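Local coordinates for protein vinylacetyl-CoA Delta-isomerase (Nitrosopumilus maritimus SCM1, PDB 6VJR) that probably converts 4-hydroxybutyryl-CoA to crotonyl-CoA and isomerises vinylacetyl-CoA, using a bound flavin and an iron-sulfur cluster, at residues V416-E419 and N420-I424; E78-V81 and L82-K85; K467-L470 and A471-L474. All blocks are in the same frame, centred on the assembly; numbering follows the deposited sequence.

Contact 1: residues V416-E419 and N420-I424; sequences VDVE and NRMRI
R423 reaches back one helical turn to E419 and is engaged along almost its whole length. R423 CG stands anti to its carbonyl carbon (chi1 -78°) and the chain runs extended to NE, which lays CB and CG against the carbonyl O of E419, with CG 3.3 Å from that O; CD still borders it. Beyond CD the contact turns polar: NE and NH2 of R423 each donate to E419 OE2 at 3.0 Å, forming a forked salt bridge on one oxygen. OE2 offers its anti lone pair to NE, whereas NH2 comes in near the line of its C-O bond. OE2 sits at the guanidinium edge, only 7° out of plane, and the carboxylate is turned 31° from that plane. NH1 passes on to A475 O of the second subunit.

D417 is the N-cap, its OD1 accepting from E419 N at 3.0 Å. A water joins D417 N to N420 ND2, which also binds N479 of the second subunit. V418 CG1 meets M422 SD at 4.2 Å.

This start of helix 418-432 rests on helix 295-314 through Y313, I310 and T309 and on helix 394-397 through F397, while R421 anchors to L410 and N314 near a bound FAD.

Contact 2: residues E78-V81 and L82-K85; sequences EDLV and LQNK
The peptide N-H of L82 donates to E78 O at 2.9 Å, the shortest of the four i to i+4 backbone bonds joining E78-V81 to L82-K85 in alpha-helix 77-94. K85 N repeats the step on V81 O at 3.0 Å, and the rungs from Q83 N to D79 O and, weakly, from N84 N to L80 O complete the turn.

Side chains one turn apart lean on this ladder. L82 and E78 run side by side in the same direction, and L82 CD1 meets E78 CG at 4.0 Å. The CG of L82 lies opposite its own carbonyl carbon (chi1 -79°), which lays it 3.4 Å from E78 O.

On the buried side Q83 lies alongside L80, its extended chain placing OE1 3.7 Å from L80 CD2. The same OE1 accepts from R291, in helix 278-292, so one amide both packs on leucine and receives an arginine. Were Q83 cut back to an alanine, R291 NH1 would probably lose this acceptor and a gap would be likely to open beside L80 CD2. N84, whose side chain lies about 8 Å from the iron-sulfur cluster, is hydrogen-bonded through OD1 to S344 OG.

V81, packed on S344 and H345 of helix 320-345, is crossed at an angle by K85, whose NZ donates to K496 O of the second subunit; the lysine's CE rests 3.8 Å from V81 CG1.

Contact 3: residues K467-L470 and A471-L474; sequences KKNL and AKNL
N469 and K472, three residues apart on helix 464-475, turn their polar ends toward a shared water. The water donates to N469 OD1 at 2.8 Å and accepts from K472 NZ at 2.7 Å, so it stitches amide to ammonium where the only direct side-chain contact between them is N469 OD1 against K472 CD, 4.2 Å apart. Both ends have a second partner that holds their direction: N469 ND2 donates to E482 O, and K472 NZ forms a salt bridge with D480, both from the chain that follows the helix.

The lysine gets there by lying back over the preceding turn. K472 CG is swung beside its backbone N (chi1 -71°) and every later torsion is extended, which takes the chain past the carbonyl of K468, its CG 3.4 Å from K468 O, the same oxygen that accepts its backbone N at 2.9 Å.

K468 starts along a similar path but kinks at chi3 (72°), and its NZ ends 5.3 Å from K472 NZ. Any repulsion between the two charges is likely to be relieved by their separate carboxylates, since K468 pairs with D312 of the second subunit. On another flank, L474 leans back in the same manner, with CG 3.6 Å from L470 O. N473 takes the other course: its CG is turned away from the backbone N, and only CB comes close to the preceding turn, 3.4 Å from N469 O.

The helix is thus an arm laid against a partner molecule. K468, A471 and K472 pack on T309, G305 and Y313 in helix 295-314 of the second subunit, and L474 touches N93 in that subunit's helix 77-94.

How the contacts relate
From the N terminus the order is contact 2, contact 1, contact 3, strictly in series: none nests in or crosses another, and each closes just a turn of one helix. Contact 2 belongs to helix 77-94, in the N-terminal part of the chain, near the iron-sulfur centre; the other two fall in the C-terminal part, on helices 418-432 and 464-475. Within the chain they never touch, contacts 1 and 3 having centres about 60 Å apart. Assembly brings contacts 1 and 3 together: A471 of the second subunit, part of that copy's contact 3, packs on I424 of contact 1. All three contacts meet the second subunit, so each of these separate helical turns contributes to the packing against it.

Contact 1: residues V416-E419 and N420-I424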
# COMPACT_ATOMS: atom_id res chain seq x y z
N VAL A 416 11.77 -8.90 -34.14
CA VAL A 416 11.15 -9.80 -33.19
C VAL A 416 10.15 -10.70 -33.91
O VAL A 416 9.26 -10.27 -34.62
CB VAL A 416 10.45 -9.04 -32.06
CG1 VAL A 416 9.63 -9.99 -31.18
CG2 VAL A 416 11.47 -8.22 -31.29
N ASP A 417 10.32 -11.99 -33.69
CA ASP A 417 9.40 -12.98 -34.22
C ASP A 417 8.05 -12.88 -33.52
O ASP A 417 7.99 -12.99 -32.29
CB ASP A 417 10.08 -14.31 -33.97
CG ASP A 417 9.47 -15.55 -34.57
OD1 ASP A 417 8.23 -15.53 -34.83
OD2 ASP A 417 10.27 -16.53 -34.76
N VAL A 418 6.98 -12.68 -34.29
CA VAL A 418 5.66 -12.51 -33.71
C VAL A 418 5.27 -13.73 -32.87
O VAL A 418 4.68 -13.57 -31.81
CB VAL A 418 4.60 -12.15 -34.77
CG1 VAL A 418 3.18 -12.25 -34.24
CG2 VAL A 418 4.87 -10.76 -35.32
N GLU A 419 5.67 -14.94 -33.29
CA GLU A 419 5.34 -16.10 -32.50
C GLU A 419 5.96 -15.99 -31.09
O GLU A 419 5.37 -16.42 -30.10
CB GLU A 419 5.83 -17.36 -33.18
CG GLU A 419 5.37 -18.60 -32.43
CD GLU A 419 5.67 -19.93 -33.10
OE1 GLU A 419 5.74 -19.98 -34.34
OE2 GLU A 419 5.88 -20.92 -32.34
N ASN A 420 7.18 -15.46 -31.00
CA ASN A 420 7.80 -15.30 -29.69
C ASN A 420 7.06 -14.28 -28.82
O ASN A 420 6.90 -14.48 -27.61
CB ASN A 420 9.28 -14.93 -29.79
CG ASN A 420 10.13 -16.03 -30.37
OD1 ASN A 420 9.79 -17.22 -30.31
ND2 ASN A 420 11.30 -15.65 -30.82
N ARG A 421 6.59 -13.16 -29.43
CA ARG A 421 5.80 -12.19 -28.69
C ARG A 421 4.50 -12.81 -28.18
O ARG A 421 4.13 -12.61 -27.03
CB ARG A 421 5.62 -10.97 -29.56
CG ARG A 421 4.94 -9.80 -28.89
CD ARG A 421 5.09 -8.52 -29.71
NE ARG A 421 4.44 -7.38 -29.07
CZ ARG A 421 3.26 -6.83 -29.38
NH1 ARG A 421 2.58 -7.27 -30.43
NH2 ARG A 421 2.75 -5.91 -28.57
N MET A 422 3.83 -13.59 -29.02
CA MET A 422 2.66 -14.33 -28.60
C MET A 422 2.96 -15.27 -27.44
O MET A 422 2.20 -15.34 -26.47
CB MET A 422 2.00 -15.08 -29.75
CG MET A 422 1.52 -14.17 -30.81
SD MET A 422 0.69 -14.95 -32.21
CE MET A 422 -0.19 -16.21 -31.27
N ARG A 423 4.04 -16.04 -27.55
CA ARG A 423 4.35 -17.01 -26.52
C ARG A 423 4.58 -16.33 -25.16
O ARG A 423 4.13 -16.83 -24.13
CB ARG A 423 5.59 -17.82 -26.91
CG ARG A 423 5.31 -18.90 -27.94
CD ARG A 423 6.59 -19.52 -28.46
NE ARG A 423 6.38 -20.64 -29.36
CZ ARG A 423 5.94 -21.83 -29.00
NH1 ARG A 423 5.88 -22.18 -27.73
NH2 ARG A 423 5.67 -22.72 -29.94
N ILE A 424 5.31 -15.21 -25.16
CA ILE A 424 5.63 -14.58 -23.88
C ILE A 424 4.35 -13.96 -23.28
O ILE A 424 4.13 -14.04 -22.07
CB ILE A 424 6.81 -13.60 -23.95
CG1 ILE A 424 7.43 -13.47 -22.56
CG2 ILE A 424 6.41 -12.25 -24.54
CD1 ILE A 424 8.26 -14.68 -22.17
O HOH W 1 12.30 -12.99 -31.73

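Contact 2: residues E78-V81 and L82-K85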
# COMPACT_ATOMS: atom_id res chain seq x y z
N GLU A 78 21.35 -25.47 8.28
CA GLU A 78 21.82 -25.50 6.90
C GLU A 78 20.89 -26.35 6.03
O GLU A 78 20.58 -25.97 4.88
CB GLU A 78 23.23 -26.08 6.81
CG GLU A 78 23.83 -26.05 5.40
CD GLU A 78 25.24 -26.63 5.38
OE1 GLU A 78 25.92 -26.42 4.36
OE2 GLU A 78 25.68 -27.28 6.37
N ASP A 79 20.41 -27.49 6.57
CA ASP A 79 19.48 -28.35 5.86
C ASP A 79 18.17 -27.61 5.54
O ASP A 79 17.61 -27.83 4.47
CB ASP A 79 19.23 -29.66 6.60
CG ASP A 79 20.33 -30.71 6.48
OD1 ASP A 79 21.30 -30.44 5.72
OD2 ASP A 79 20.27 -31.76 7.20
N LEU A 80 17.66 -26.80 6.46
CA LEU A 80 16.47 -25.99 6.21
C LEU A 80 16.71 -24.97 5.11
O LEU A 80 15.87 -24.75 4.23
CB LEU A 80 16.06 -25.34 7.51
CG LEU A 80 15.63 -26.25 8.65
CD1 LEU A 80 15.40 -25.44 9.92
CD2 LEU A 80 14.42 -27.07 8.27
N VAL A 81 17.84 -24.30 5.19
CA VAL A 81 18.22 -23.36 4.15
C VAL A 81 18.32 -24.01 2.78
O VAL A 81 17.85 -23.47 1.78
CB VAL A 81 19.51 -22.61 4.50
CG1 VAL A 81 19.95 -21.74 3.34
CG2 VAL A 81 19.32 -21.79 5.75
N LEU A 82 18.90 -25.20 2.70
CA LEU A 82 19.00 -25.91 1.44
C LEU A 82 17.65 -26.31 0.86
O LEU A 82 17.48 -26.34 -0.37
CB LEU A 82 19.90 -27.11 1.66
CG LEU A 82 21.39 -26.77 1.67
CD1 LEU A 82 22.16 -27.93 2.25
CD2 LEU A 82 21.95 -26.49 0.28
N GLN A 83 16.66 -26.57 1.72
CA GLN A 83 15.29 -26.80 1.24
C GLN A 83 14.85 -25.56 0.45
O GLN A 83 14.32 -25.69 -0.66
CB GLN A 83 14.25 -26.99 2.35
CG GLN A 83 14.42 -28.25 3.19
CD GLN A 83 13.47 -28.31 4.36
OE1 GLN A 83 12.98 -27.28 4.84
NE2 GLN A 83 13.17 -29.50 4.81
N ASN A 84 15.07 -24.37 1.03
CA ASN A 84 14.67 -23.10 0.39
C ASN A 84 15.43 -22.84 -0.92
O ASN A 84 14.85 -22.44 -1.91
CB ASN A 84 14.84 -21.93 1.34
CG ASN A 84 13.88 -21.84 2.49
OD1 ASN A 84 14.20 -21.17 3.48
ND2 ASN A 84 12.69 -22.42 2.39
N LYS A 85 16.73 -23.12 -0.94
CA LYS A 85 17.53 -22.94 -2.16
C LYS A 85 16.99 -23.84 -3.29
O LYS A 85 16.81 -23.40 -4.42
CB LYS A 85 18.98 -23.23 -1.86
CG LYS A 85 19.64 -22.25 -0.92
CD LYS A 85 21.09 -22.54 -0.66
CE LYS A 85 21.77 -21.40 -0.01
NZ LYS A 85 23.13 -21.73 0.34

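Contact 3: residues K467-L470 and A471-L474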
# COMPACT_ATOMS: atom_id res chain seq x y z
N LYS A 467 7.34 -5.85 25.25
CA LYS A 467 7.47 -4.58 24.55
C LYS A 467 6.89 -3.39 25.33
O LYS A 467 7.48 -2.32 25.36
CB LYS A 467 6.86 -4.69 23.15
CG LYS A 467 7.60 -5.66 22.23
CD LYS A 467 6.98 -5.86 20.85
CE LYS A 467 7.83 -6.84 20.08
NZ LYS A 467 7.27 -7.09 18.78
N LYS A 468 5.76 -3.62 26.01
CA LYS A 468 5.20 -2.60 26.89
C LYS A 468 6.23 -2.17 27.94
O LYS A 468 6.39 -0.99 28.22
CB LYS A 468 3.92 -3.08 27.59
CG LYS A 468 2.76 -3.24 26.64
CD LYS A 468 1.57 -3.94 27.26
CE LYS A 468 0.86 -3.11 28.22
NZ LYS A 468 -0.22 -3.82 28.88
N ASN A 469 6.97 -3.16 28.47
CA ASN A 469 7.96 -2.85 29.48
C ASN A 469 9.14 -2.06 28.90
O ASN A 469 9.69 -1.18 29.57
CB ASN A 469 8.39 -4.11 30.22
CG ASN A 469 7.28 -4.60 31.13
OD1 ASN A 469 6.29 -3.92 31.39
ND2 ASN A 469 7.41 -5.80 31.64
N LEU A 470 9.53 -2.35 27.66
CA LEU A 470 10.55 -1.54 27.00
C LEU A 470 10.13 -0.08 26.96
O LEU A 470 10.96 0.80 27.17
CB LEU A 470 10.81 -2.00 25.57
CG LEU A 470 11.36 -3.41 25.37
CD1 LEU A 470 11.42 -3.66 23.86
CD2 LEU A 470 12.68 -3.65 26.01
N ALA A 471 8.88 0.13 26.56
CA ALA A 471 8.37 1.49 26.38
C ALA A 471 8.24 2.21 27.73
O ALA A 471 8.68 3.36 27.87
CB ALA A 471 7.07 1.45 25.63
N LYS A 472 7.70 1.51 28.73
CA LYS A 472 7.60 2.05 30.08
C LYS A 472 8.95 2.49 30.62
O LYS A 472 9.09 3.59 31.15
CB LYS A 472 6.88 1.10 31.04
CG LYS A 472 5.41 0.98 30.77
CD LYS A 472 4.71 0.01 31.71
CE LYS A 472 3.28 -0.15 31.42
NZ LYS A 472 2.67 -1.04 32.42
N ASN A 473 9.98 1.66 30.42
CA ASN A 473 11.33 2.01 30.84
C ASN A 473 11.75 3.36 30.23
O ASN A 473 12.25 4.23 30.95
CB ASN A 473 12.29 0.90 30.42
CG ASN A 473 13.75 1.24 30.58
OD1 ASN A 473 14.54 1.18 29.61
ND2 ASN A 473 14.15 1.48 31.81
N LEU A 474 11.57 3.53 28.92
CA LEU A 474 12.04 4.72 28.25
C LEU A 474 11.22 5.94 28.63
O LEU A 474 11.76 7.02 28.61
CB LEU A 474 12.16 4.50 26.76
CG LEU A 474 13.26 3.50 26.42
CD1 LEU A 474 13.24 3.03 25.00
CD2 LEU A 474 14.62 4.04 26.72
O HOH W 2 3.72 -3.54 32.35